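Local structure of Phthiocerol/phenolphthiocerol synthesis polyketide synthase type I PpsC (Mycobacterium tuberculosis, 5NJI) at residues 29-34 with 48-53; 93-98 with 268-273; 79-84 with 114-119; 204-209 with 281-286; 119-124 with 144-149. The protein forms part of the polyketide synthase that builds phthiocerol and phenolphthiocerol chains, its dehydratase domain probably removing water from beta-hydroxyacyl intermediates. The protein carries 1 engineered substitution. One frame throughout, in Å; residues are numbered along the deposited sequence. Where two conformers were deposited one is given.

Overall arrangement
From the N terminus, the chain first closes on itself in interaction 1, which sets the opening loop 29-34 against strand 44-50. Helix 70-84 follows and packs on strand 110-118 in interaction 3. Interaction 2 opens between these two segments, at 93-98, and closes 170 residues later at 268-273, so it crosses interaction 3. Within its long span lies interaction 5, the hairpin contact of 119-124 with 144-149, which shares Asp119 with interaction 3. Interaction 4 opens at 204-209 and closes at 281-286, crossing interaction 2. Interactions 1, 3 and 5 belong to the first hotdog of a double-hotdog fold, interaction 4 to the second, and interaction 2 joins the two.

Interaction 1: residues 29-34 with 48-53; sequences HPLLGV and SELDPD
Ser48 leans from strand 44-50 into the loop 29-34 and gives its hydroxyl proton to a backbone carbonyl, Ser48 OG lying 2.7 Å from Leu31 O. A chi1 of 63° aims OG at the loop, between the backbone N and the carbonyl carbon of its own residue. The donor stands above the carbonyl plane of Leu31, 45° out of it, and not on a lone pair. Behind the hydroxyl, Ser48 CB rests 3.7 Å from Gly33 CA; because Gly33 carries no side chain, the two backbones can draw this close. The domain has the double-hotdog fold of polyketide synthase dehydratases, and here the loop packs on helix 70-84 through Leu31 and Leu32, which touch Ile76. His29 shapes the loop from within: its ND1 accepts a bond of 3.1 Å from Leu31 N, which approaches in the plane of the ring, while NE2 is held by Glu75. Gly33 N also bonds to His29 O at 3.0 Å, turning the chain back on itself. The apolar part of the contact is Leu50 CD2 against Leu31 CD2 at 4.3 Å; the same Leu50 methyl also lies near the polar Pro30 O. Where loop and strand diverge, a water donates to both Pro30 O and Glu49 O, bridging two carbonyls that cannot bond to each other.

Interaction 2: residues 93-98 with 268-273; sequences WMISEL and AGVHVY
Strands 93-95 and 268-272 run antiparallel, their axes 4.8 Å apart at closest approach, and Ile95 pairs with Val270 through two bonds, Ile95 N to Val270 O at 3.0 Å and Val270 N to Ile95 O at 2.9 Å. The side chains of this pair lie side by side on one face, Ile95 CB 3.8 Å from Val270 CB, where Ile95 also packs on Ala74 and Leu78 of helix 70-84. Met94 and His271 point the same way on the other face. Chi1 of 71° puts Met94 CG between the backbone N and the carbonyl carbon, and the bend at chi3 (-90°) turns Met94 CE to His271 CE1 at 3.2 Å; Met94 SD is 4.7 Å from the centre of the His271 ring, an oblique Met-aromatic contact. Gly269 and Val270 both face Ile95 in a G1 bulge, with the glycine at positive phi, and Gly269 N donates to Ser96 O from well above the carbonyl plane. At the other end, a water links Trp93 O to Val272 N. This is the seam of the double-hotdog fold, where a strand of the first hotdog pairs with one of the second, and the side chain of Glu97 is about 7 Å from the bound acyl-CoA. The chemistry divides by face: aliphatic packing lies beneath the helix, while on the side of the His271 ring, met obliquely by Met94, the hydrogen bond from His271 NE2 to Asp311 probably fixes the ring's rotation, and the nearby carboxylate may raise its basicity.

Interaction 3: residues 79-84 with 114-119; sequences AAATDT and TTLTGD
Leu116 turns its CG anti to the backbone N (chi1 -178°), a torsion that lifts the branched end off strand 114-118 and sets it under the last turn of helix 70-84. Thr84 answers from the helix: at chi1 -56° its OG1 lies beside its own backbone N and faces Leu116 CD1, while CG2 faces CD2. The two branches of Leu116 divide the work. CD1 presses on the helix backbone, 3.7 Å from Ala81 N, and is 4.1 Å from Ala80 CB, while Leu116 CD2 meets Thr84 CG2 at 4.1 Å. Two residues earlier in the strand, Thr114 CG2 touches Ala80 CB at 4.4 Å. The small alanines let the helix settle on the sheet, and the segment axes, 60° apart, approach to 9.2 Å. This is the hotdog arrangement, a central helix wrapped by an antiparallel sheet; Trp46 of the adjacent strand 44-50 packs on Ala80, Thr84 and Leu116 alike. Chemically the contact is apolar, although a hydroxyl stands in it. The bond of 2.8 Å from Thr84 OG1 to Ala80 O satisfies the hydroxyl's proton within the helix, which probably lets OG1 lie against Leu116 CD1, 3.8 Å away, at little cost.

Interaction 4: residues 204-209 with 281-286; sequences VARAQV and RAVGSL
Ala205 with Gly284, and Ala207 with Ala282, form hydrogen-bonded antiparallel pairs, each joined in both directions; Ala207 N to Ala282 O, at 2.8 Å, is nearly linear. Between them, Val283 CA adds a CA-H...O contact of 3.3 Å to Ala205 O. The polar side chains gather on the face of Arg206, Gln208 and Arg281. Arg281 bends at chi2 and chi3 (-70° and -57°), folding back across the neighbouring strand so that Ala207 O lies over one face of its guanidinium. From there Arg281 NH1 donates 2.6 Å to Gln208 OE1, which lies close to the guanidinium plane. A water joins Arg281 NH2 to Arg206 O. Like charges also meet, Arg206 NH2 standing 3.1 Å from Arg281 NH2, a cost probably eased by the salt bridge from Arg206 to Glu168. Apolar contact is tight at one end, where Val204 CG1 and Val283 CG1 are 3.5 Å apart, and easier at the other, where Val209 CG1 meets Ala282 CB at 4.2 Å. Within the second hotdog, strand 205-209 lies between strands 194-200 and 281-289, and Val209 packs on Met228 and Ile231 of helix 226-234.

Interaction 5: residues 119-124 with 144-149; sequences DEQRCQ and VARAEP
Cys123 and Val144 form the close-packed part of this hairpin contact, as a hydrogen-bonded antiparallel pair whose side chains share the face turned to Ala81 of helix 70-84. Cys123 N donates to Val144 O over 2.8 Å, Val144 N answers to Cys123 O at 2.9 Å, and Cys123 SG lies against Val144 CB at 3.8 Å. One step on, Arg122 and Ala145 are a non-hydrogen-bonded pair, and beyond them the strands part toward the surface. There Gln121 O still receives Arg146 N, but over 3.2 Å and from above the carbonyl plane. In the turn that leads in from strand 110-118, Asp119 OD1 accepts from Gln121 N, an Asx turn, and from Arg122 N, which extends it to an Asx motif. Arg146 bends at chi2 and chi3 (-66° and -96°), curling its guanidinium up to Glu120, whose OE1 makes a salt bridge of 2.9 Å with Arg146 NH1. The same NH1 donates to Glu120 O at 3.2 Å. Both acceptors lie near the guanidinium plane, whereas Gln121 OE1 sits over one of its faces. One salt bridge and two longer bonds to backbone carbonyls thus hold the looser end, backbone pairing and apolar contact the buried one.

Interaction 1: residues 29-34 with 48-53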
# COMPACT_ATOMS: atom_id res chain seq x y z
N HIS A 29 0.76 14.82 -9.74
CA HIS A 29 0.82 13.47 -9.18
C HIS A 29 0.18 12.48 -10.15
O HIS A 29 -0.96 12.69 -10.57
CB HIS A 29 0.10 13.48 -7.84
CG HIS A 29 0.37 12.28 -7.00
ND1 HIS A 29 -0.08 11.02 -7.34
CD2 HIS A 29 1.03 12.14 -5.83
CE1 HIS A 29 0.29 10.16 -6.40
NE2 HIS A 29 0.98 10.82 -5.49
N PRO A 30 0.85 11.39 -10.52
CA PRO A 30 0.30 10.52 -11.57
C PRO A 30 -0.89 9.69 -11.13
O PRO A 30 -1.62 9.21 -12.01
CB PRO A 30 1.48 9.62 -11.94
CG PRO A 30 2.31 9.60 -10.72
CD PRO A 30 2.22 10.98 -10.15
N LEU A 31 -1.12 9.51 -9.83
CA LEU A 31 -2.28 8.76 -9.36
C LEU A 31 -3.39 9.66 -8.85
O LEU A 31 -4.57 9.37 -9.07
CB LEU A 31 -1.88 7.77 -8.26
CG LEU A 31 -0.75 6.81 -8.63
CD1 LEU A 31 -0.37 5.91 -7.44
CD2 LEU A 31 -1.14 5.99 -9.85
N LEU A 32 -3.03 10.77 -8.21
CA LEU A 32 -4.03 11.67 -7.65
C LEU A 32 -4.56 12.62 -8.69
O LEU A 32 -5.78 12.89 -8.74
CB LEU A 32 -3.40 12.45 -6.49
CG LEU A 32 -4.24 13.56 -5.86
CD1 LEU A 32 -5.42 12.99 -5.09
CD2 LEU A 32 -3.41 14.44 -4.98
N GLY A 33 -3.69 13.15 -9.53
CA GLY A 33 -4.13 14.03 -10.60
C GLY A 33 -4.22 15.47 -10.15
O GLY A 33 -3.62 15.89 -9.16
N VAL A 34 -5.00 16.24 -10.90
CA VAL A 34 -5.09 17.68 -10.73
C VAL A 34 -6.35 18.02 -9.95
O VAL A 34 -7.41 17.41 -10.14
CB VAL A 34 -5.04 18.41 -12.09
CG1 VAL A 34 -6.01 17.79 -13.06
CG2 VAL A 34 -5.29 19.91 -11.91
N SER A 48 -7.75 11.96 -12.06
CA SER A 48 -6.55 11.47 -12.73
C SER A 48 -6.97 10.49 -13.80
O SER A 48 -7.94 9.75 -13.63
CB SER A 48 -5.57 10.78 -11.78
OG SER A 48 -6.16 9.62 -11.22
N GLU A 49 -6.23 10.46 -14.90
CA GLU A 49 -6.48 9.50 -15.96
C GLU A 49 -5.54 8.33 -15.73
O GLU A 49 -4.32 8.50 -15.72
CB GLU A 49 -6.27 10.12 -17.34
CG GLU A 49 -7.19 11.31 -17.61
CD GLU A 49 -6.92 11.96 -18.96
OE1 GLU A 49 -6.86 11.23 -19.97
OE2 GLU A 49 -6.77 13.20 -19.00
N LEU A 50 -6.12 7.17 -15.50
CA LEU A 50 -5.35 5.94 -15.34
C LEU A 50 -5.53 5.07 -16.58
O LEU A 50 -6.57 5.11 -17.25
CB LEU A 50 -5.79 5.16 -14.11
CG LEU A 50 -5.80 5.89 -12.77
CD1 LEU A 50 -6.19 4.90 -11.68
CD2 LEU A 50 -4.46 6.52 -12.52
N ASP A 51 -4.50 4.28 -16.87
CA ASP A 51 -4.44 3.39 -18.01
C ASP A 51 -3.48 2.28 -17.61
O ASP A 51 -2.58 2.51 -16.80
CB ASP A 51 -3.94 4.14 -19.26
CG ASP A 51 -4.02 3.30 -20.54
OD1 ASP A 51 -3.18 2.40 -20.73
OD2 ASP A 51 -4.93 3.57 -21.36
N PRO A 52 -3.66 1.06 -18.12
CA PRO A 52 -2.75 -0.02 -17.70
C PRO A 52 -1.31 0.23 -18.11
O PRO A 52 -0.41 -0.30 -17.45
CB PRO A 52 -3.33 -1.27 -18.37
CG PRO A 52 -4.28 -0.79 -19.37
CD PRO A 52 -4.78 0.54 -18.93
N ASP A 53 -1.12 0.97 -19.19
CA ASP A 53 0.25 1.33 -19.55
C ASP A 53 0.88 2.48 -18.74
O ASP A 53 1.98 2.84 -19.02
CB ASP A 53 0.48 1.60 -21.06
CG ASP A 53 -0.10 2.95 -21.55
OD1 ASP A 53 -0.34 3.84 -20.73
OD2 ASP A 53 -0.31 3.18 -22.78
O HOH W 1 -2.27 9.91 -14.49

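Interaction 2: residues 93-98 with 268-273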
# COMPACT_ATOMS: atom_id res chain seq x y z
N TRP A 93 1.66 13.35 7.90
CA TRP A 93 0.40 12.65 8.04
C TRP A 93 0.61 11.20 8.41
O TRP A 93 1.65 10.61 8.13
CB TRP A 93 -0.41 12.66 6.72
CG TRP A 93 -0.42 13.96 6.04
CD1 TRP A 93 0.25 14.30 4.91
CD2 TRP A 93 -1.12 15.13 6.45
NE1 TRP A 93 0.00 15.61 4.59
CE2 TRP A 93 -0.84 16.14 5.53
CE3 TRP A 93 -1.97 15.41 7.53
CZ2 TRP A 93 -1.36 17.42 5.64
CZ3 TRP A 93 -2.49 16.67 7.65
CH2 TRP A 93 -2.19 17.66 6.71
N MET A 94 -0.42 10.63 9.01
CA MET A 94 -0.59 9.20 9.14
C MET A 94 -1.96 8.83 8.59
O MET A 94 -2.84 9.69 8.45
CB MET A 94 -0.46 8.74 10.60
CG MET A 94 -1.64 9.17 11.50
SD MET A 94 -1.34 8.65 13.21
CE MET A 94 -2.08 7.02 13.17
N ILE A 95 -2.16 7.57 8.25
CA ILE A 95 -3.47 7.08 7.90
C ILE A 95 -4.05 6.36 9.10
O ILE A 95 -3.57 5.29 9.49
CB ILE A 95 -3.44 6.15 6.68
CG1 ILE A 95 -2.81 6.90 5.50
CG2 ILE A 95 -4.86 5.71 6.35
CD1 ILE A 95 -2.55 6.03 4.28
N SER A 96 -5.09 6.94 9.69
CA SER A 96 -5.75 6.29 10.81
C SER A 96 -6.48 5.03 10.38
O SER A 96 -6.40 3.99 11.05
CB SER A 96 -6.74 7.25 11.48
OG SER A 96 -6.09 8.41 11.92
N GLU A 97 -7.20 5.11 9.26
CA GLU A 97 -8.00 4.00 8.76
C GLU A 97 -8.15 4.16 7.26
O GLU A 97 -8.37 5.26 6.76
CB GLU A 97 -9.39 3.98 9.42
CG GLU A 97 -10.33 2.88 9.01
CD GLU A 97 -11.72 3.09 9.57
OE1 GLU A 97 -11.91 4.01 10.39
OE2 GLU A 97 -12.64 2.32 9.20
N LEU A 98 -7.99 3.06 6.54
CA LEU A 98 -8.27 3.06 5.11
C LEU A 98 -9.06 1.81 4.80
O LEU A 98 -8.63 0.70 5.10
CB LEU A 98 -6.99 3.12 4.29
CG LEU A 98 -7.24 3.37 2.80
CD1 LEU A 98 -6.06 4.06 2.18
CD2 LEU A 98 -7.54 2.07 2.06
N ALA A 268 -5.04 0.01 9.16
CA ALA A 268 -5.19 0.95 10.25
C ALA A 268 -3.81 1.31 10.77
O ALA A 268 -2.94 0.45 10.91
CB ALA A 268 -6.04 0.38 11.38
N GLY A 269 -3.60 2.60 11.03
CA GLY A 269 -2.35 3.04 11.60
C GLY A 269 -1.20 2.87 10.63
O GLY A 269 -0.26 2.10 10.89
N VAL A 270 -1.27 3.54 9.49
CA VAL A 270 -0.16 3.57 8.54
C VAL A 270 0.69 4.78 8.89
O VAL A 270 0.26 5.93 8.74
CB VAL A 270 -0.64 3.62 7.09
CG1 VAL A 270 0.56 3.64 6.16
CG2 VAL A 270 -1.52 2.44 6.78
N HIS A 271 1.91 4.52 9.37
CA HIS A 271 2.85 5.54 9.78
C HIS A 271 4.01 5.59 8.81
O HIS A 271 4.59 4.55 8.48
CB HIS A 271 3.37 5.26 11.19
CG HIS A 271 2.28 4.98 12.17
ND1 HIS A 271 1.62 5.99 12.84
CD2 HIS A 271 1.74 3.82 12.60
CE1 HIS A 271 0.71 5.45 13.64
NE2 HIS A 271 0.77 4.14 13.51
N VAL A 272 4.35 6.80 8.35
CA VAL A 272 5.42 7.02 7.39
C VAL A 272 6.38 8.03 7.99
O VAL A 272 6.00 9.17 8.27
CB VAL A 272 4.88 7.52 6.04
CG1 VAL A 272 5.99 7.46 5.01
CG2 VAL A 272 3.68 6.69 5.61
N TYR A 273 7.61 7.60 8.20
CA TYR A 273 8.58 8.44 8.90
C TYR A 273 9.66 8.98 8.00
O TYR A 273 10.40 9.87 8.43
CB TYR A 273 9.22 7.65 10.05
CG TYR A 273 8.21 7.11 11.04
CD1 TYR A 273 7.40 7.96 11.78
CD2 TYR A 273 8.08 5.74 11.26
CE1 TYR A 273 6.46 7.46 12.67
CE2 TYR A 273 7.16 5.24 12.13
CZ TYR A 273 6.37 6.09 12.86
OH TYR A 273 5.47 5.52 13.73
O HOH W 2 3.18 9.11 9.70

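Interaction 3: residues 79-84 with 114-119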
# COMPACT_ATOMS: atom_id res chain seq x y z
N ALA A 79 -1.24 11.97 -0.50
CA ALA A 79 -0.97 13.03 -1.45
C ALA A 79 -2.10 14.05 -1.47
O ALA A 79 -1.84 15.24 -1.68
CB ALA A 79 -0.77 12.46 -2.85
N ALA A 80 -3.34 13.61 -1.27
CA ALA A 80 -4.47 14.53 -1.23
C ALA A 80 -4.34 15.50 -0.06
O ALA A 80 -4.48 16.72 -0.24
CB ALA A 80 -5.79 13.77 -1.16
N ALA A 81 -4.06 14.98 1.13
CA ALA A 81 -3.86 15.86 2.29
C ALA A 81 -2.71 16.83 2.05
O ALA A 81 -2.82 18.01 2.36
CB ALA A 81 -3.60 15.03 3.55
N THR A 82 -1.60 16.33 1.51
CA THR A 82 -0.44 17.17 1.26
C THR A 82 -0.72 18.26 0.23
O THR A 82 -0.22 19.38 0.36
CB THR A 82 0.73 16.27 0.83
OG1 THR A 82 1.04 15.39 1.90
CG2 THR A 82 1.96 17.08 0.48
N ASP A 83 -1.55 17.97 -0.77
CA ASP A 83 -1.89 18.98 -1.75
C ASP A 83 -2.87 20.00 -1.21
O ASP A 83 -2.96 21.11 -1.75
CB ASP A 83 -2.47 18.32 -3.00
CG ASP A 83 -2.68 19.29 -4.14
OD1 ASP A 83 -1.72 20.01 -4.51
OD2 ASP A 83 -3.82 19.33 -4.67
N THR A 84 -3.58 19.68 -0.13
CA THR A 84 -4.61 20.55 0.40
C THR A 84 -4.09 21.47 1.50
O THR A 84 -4.47 22.64 1.57
CB THR A 84 -5.77 19.71 0.96
OG1 THR A 84 -6.26 18.83 -0.06
CG2 THR A 84 -6.91 20.59 1.45
N THR A 114 -11.02 11.70 -6.71
CA THR A 114 -10.73 11.74 -5.28
C THR A 114 -11.34 12.99 -4.66
O THR A 114 -11.35 14.06 -5.29
CB THR A 114 -9.21 11.71 -5.05
OG1 THR A 114 -8.67 10.54 -5.66
CG2 THR A 114 -8.84 11.71 -3.58
N THR A 115 -11.91 12.86 -3.47
CA THR A 115 -12.39 14.01 -2.72
C THR A 115 -11.78 14.04 -1.34
O THR A 115 -11.43 13.01 -0.77
CB THR A 115 -13.91 14.03 -2.57
OG1 THR A 115 -14.36 12.82 -1.95
CG2 THR A 115 -14.61 14.22 -3.92
N LEU A 116 -11.65 15.25 -0.80
CA LEU A 116 -11.16 15.43 0.56
C LEU A 116 -12.03 16.46 1.26
O LEU A 116 -12.27 17.55 0.73
CB LEU A 116 -9.70 15.87 0.58
CG LEU A 116 -9.04 16.05 1.96
CD1 LEU A 116 -7.56 15.84 1.86
CD2 LEU A 116 -9.29 17.45 2.54
N THR A 117 -12.45 16.12 2.47
CA THR A 117 -13.12 17.06 3.35
C THR A 117 -12.38 17.07 4.67
O THR A 117 -11.70 16.10 5.02
CB THR A 117 -14.58 16.69 3.58
OG1 THR A 117 -14.66 15.41 4.24
CG2 THR A 117 -15.32 16.60 2.25
N GLY A 118 -12.49 18.16 5.42
CA GLY A 118 -11.92 18.24 6.75
C GLY A 118 -10.91 19.36 6.87
O GLY A 118 -10.98 20.36 6.14
N ASP A 119 -9.96 19.19 7.79
CA ASP A 119 -9.02 20.24 8.11
C ASP A 119 -7.65 19.63 8.37
O ASP A 119 -7.45 18.42 8.21
CB ASP A 119 -9.51 21.08 9.31
CG ASP A 119 -9.61 20.29 10.61
OD1 ASP A 119 -8.93 19.26 10.77
OD2 ASP A 119 -10.37 20.73 11.50

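Interaction 4: residues 204-209 with 281-286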
# COMPACT_ATOMS: atom_id res chain seq x y z
N VAL A 204 7.39 -15.32 12.32
CA VAL A 204 7.52 -13.96 11.79
C VAL A 204 8.40 -14.00 10.55
O VAL A 204 9.42 -14.69 10.51
CB VAL A 204 8.10 -13.04 12.87
CG1 VAL A 204 8.25 -11.60 12.37
CG2 VAL A 204 7.24 -13.07 14.13
N ALA A 205 7.99 -13.27 9.52
CA ALA A 205 8.74 -13.23 8.27
C ALA A 205 9.68 -12.04 8.26
O ALA A 205 9.32 -10.94 8.68
CB ALA A 205 7.80 -13.14 7.06
N ARG A 206 10.89 -12.26 7.76
CA ARG A 206 11.92 -11.24 7.66
C ARG A 206 12.46 -11.28 6.24
O ARG A 206 12.91 -12.33 5.77
CB ARG A 206 13.02 -11.47 8.70
CG ARG A 206 12.47 -11.76 10.10
CD ARG A 206 13.56 -11.85 11.16
NE ARG A 206 14.04 -10.53 11.55
CZ ARG A 206 15.18 -9.97 11.14
NH1 ARG A 206 15.51 -8.76 11.58
NH2 ARG A 206 16.00 -10.61 10.31
N ALA A 207 12.37 -10.15 5.55
CA ALA A 207 12.75 -10.07 4.15
C ALA A 207 13.78 -8.97 3.92
O ALA A 207 13.70 -7.88 4.50
CB ALA A 207 11.54 -9.80 3.26
N GLN A 208 14.73 -9.25 3.04
CA GLN A 208 15.55 -8.22 2.44
C GLN A 208 14.83 -7.73 1.20
O GLN A 208 14.43 -8.54 0.38
CB GLN A 208 16.93 -8.79 2.07
CG GLN A 208 17.96 -7.77 1.60
CD GLN A 208 18.65 -7.08 2.76
OE1 GLN A 208 18.74 -7.62 3.85
NE2 GLN A 208 19.15 -5.87 2.51
N VAL A 209 14.68 -6.41 1.07
CA VAL A 209 13.87 -5.83 0.00
C VAL A 209 14.65 -4.80 -0.79
O VAL A 209 15.61 -4.19 -0.31
CB VAL A 209 12.55 -5.23 0.54
CG1 VAL A 209 11.72 -6.32 1.21
CG2 VAL A 209 12.78 -4.04 1.46
N ARG A 281 14.87 -3.69 4.76
CA ARG A 281 14.44 -4.83 5.55
C ARG A 281 12.98 -4.65 5.92
O ARG A 281 12.58 -3.56 6.36
CB ARG A 281 15.26 -4.98 6.85
CG ARG A 281 16.77 -5.16 6.66
CD ARG A 281 17.14 -6.51 6.06
NE ARG A 281 16.63 -7.63 6.86
CZ ARG A 281 16.73 -8.91 6.50
NH1 ARG A 281 17.32 -9.24 5.36
NH2 ARG A 281 16.24 -9.85 7.29
N ALA A 282 12.19 -5.70 5.73
CA ALA A 282 10.80 -5.71 6.15
C ALA A 282 10.56 -6.90 7.06
O ALA A 282 11.06 -8.00 6.81
CB ALA A 282 9.86 -5.78 4.93
N VAL A 283 9.82 -6.66 8.14
CA VAL A 283 9.45 -7.70 9.10
C VAL A 283 7.93 -7.71 9.20
O VAL A 283 7.31 -6.66 9.42
CB VAL A 283 10.11 -7.46 10.47
CG1 VAL A 283 9.76 -8.59 11.42
CG2 VAL A 283 11.61 -7.33 10.31
N GLY A 284 7.33 -8.87 8.99
CA GLY A 284 5.88 -8.99 8.98
C GLY A 284 5.41 -10.13 9.85
O GLY A 284 6.02 -11.20 9.88
N SER A 285 4.31 -9.89 10.57
CA SER A 285 3.65 -10.90 11.38
C SER A 285 2.18 -10.95 11.00
O SER A 285 1.58 -9.92 10.68
CB SER A 285 3.81 -10.63 12.89
OG SER A 285 3.25 -9.39 13.25
N LEU A 286 1.62 -12.15 11.03
CA LEU A 286 0.26 -12.39 10.60
C LEU A 286 -0.42 -13.33 11.58
O LEU A 286 0.19 -14.30 12.04
CB LEU A 286 0.25 -13.00 9.20
CG LEU A 286 -1.06 -13.11 8.42
CD1 LEU A 286 -1.55 -11.74 8.00
CD2 LEU A 286 -0.85 -13.95 7.21
O HOH W 3 15.68 -12.28 5.66

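Interaction 5: residues 119-124 with 144-149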
# COMPACT_ATOMS: atom_id res chain seq x y z
N ASP A 119 -9.96 19.19 7.79
CA ASP A 119 -9.02 20.24 8.11
C ASP A 119 -7.65 19.63 8.37
O ASP A 119 -7.45 18.42 8.21
CB ASP A 119 -9.51 21.08 9.31
CG ASP A 119 -9.61 20.29 10.61
OD1 ASP A 119 -8.93 19.26 10.77
OD2 ASP A 119 -10.37 20.73 11.50
N GLU A 120 -6.74 20.50 8.72
CA GLU A 120 -5.35 20.13 8.80
C GLU A 120 -5.01 19.20 9.96
O GLU A 120 -3.89 18.83 10.07
CB GLU A 120 -4.32 21.30 8.68
CG GLU A 120 -3.99 22.07 9.96
CD GLU A 120 -2.83 23.10 9.75
OE1 GLU A 120 -1.82 23.17 10.51
OE2 GLU A 120 -2.92 23.88 8.77
N GLN A 121 -5.96 18.89 10.81
CA GLN A 121 -5.80 17.96 11.92
C GLN A 121 -6.33 16.59 11.58
O GLN A 121 -5.72 15.58 11.96
CB GLN A 121 -6.54 18.47 13.17
CG GLN A 121 -5.96 19.73 13.77
CD GLN A 121 -4.49 19.59 14.06
OE1 GLN A 121 -3.69 20.43 13.65
NE2 GLN A 121 -4.12 18.52 14.75
N ARG A 122 -7.46 16.53 10.88
CA ARG A 122 -8.10 15.28 10.51
C ARG A 122 -8.95 15.54 9.28
O ARG A 122 -9.74 16.49 9.27
CB ARG A 122 -8.96 14.74 11.65
CG ARG A 122 -9.68 13.42 11.36
CD ARG A 122 -10.32 12.88 12.62
NE ARG A 122 -11.01 11.62 12.40
CZ ARG A 122 -12.29 11.50 12.04
NH1 ARG A 122 -13.03 12.58 11.84
NH2 ARG A 122 -12.82 10.30 11.87
N CYS A 123 -8.80 14.70 8.26
CA CYS A 123 -9.55 14.87 7.03
C CYS A 123 -9.98 13.50 6.49
O CYS A 123 -9.44 12.46 6.89
CB CYS A 123 -8.74 15.65 5.99
SG CYS A 123 -7.21 14.87 5.49
N GLN A 124 -11.00 13.51 5.64
CA GLN A 124 -11.62 12.30 5.12
C GLN A 124 -11.45 12.30 3.62
O GLN A 124 -11.77 13.29 2.95
CB GLN A 124 -13.13 12.23 5.48
CG GLN A 124 -13.44 12.39 6.95
CD GLN A 124 -13.16 11.14 7.75
OE1 GLN A 124 -12.90 10.07 7.19
NE2 GLN A 124 -13.20 11.27 9.07
N VAL A 144 -7.35 10.50 7.38
CA VAL A 144 -5.97 10.96 7.47
C VAL A 144 -5.86 11.96 8.61
O VAL A 144 -6.74 12.81 8.78
CB VAL A 144 -5.50 11.59 6.14
CG1 VAL A 144 -4.08 12.11 6.24
CG2 VAL A 144 -5.63 10.59 5.00
N ALA A 145 -4.79 11.85 9.39
CA ALA A 145 -4.62 12.70 10.55
C ALA A 145 -3.16 13.13 10.64
O ALA A 145 -2.28 12.56 10.00
CB ALA A 145 -5.06 11.98 11.83
N ARG A 146 -2.90 14.15 11.45
CA ARG A 146 -1.53 14.55 11.69
C ARG A 146 -0.72 13.40 12.28
O ARG A 146 -1.21 12.63 13.11
CB ARG A 146 -1.48 15.76 12.63
CG ARG A 146 -1.92 17.08 11.99
CD ARG A 146 -0.96 17.54 10.89
NE ARG A 146 0.04 18.50 11.38
CZ ARG A 146 -0.07 19.83 11.27
NH1 ARG A 146 -1.13 20.38 10.70
NH2 ARG A 146 0.89 20.60 11.75
N ALA A 147 0.51 13.27 11.81
CA ALA A 147 1.37 12.15 12.17
C ALA A 147 1.69 12.14 13.66
O ALA A 147 1.95 13.19 14.26
CB ALA A 147 2.67 12.23 11.39
N GLU A 148 1.68 10.97 14.23
CA GLU A 148 2.25 10.70 15.54
C GLU A 148 3.74 10.39 15.39
O GLU A 148 4.10 9.50 14.60
CB GLU A 148 1.55 9.54 16.21
CG GLU A 148 0.09 9.80 16.57
CD GLU A 148 -0.64 8.55 17.03
OE1 GLU A 148 -0.25 7.43 16.61
OE2 GLU A 148 -1.60 8.68 17.82
N PRO A 149 4.62 11.07 16.11
CA PRO A 149 6.05 10.78 15.99
C PRO A 149 6.39 9.36 16.42
O PRO A 149 5.67 8.71 17.18
CB PRO A 149 6.71 11.81 16.93
CG PRO A 149 5.73 12.91 17.00
CD PRO A 149 4.38 12.28 16.92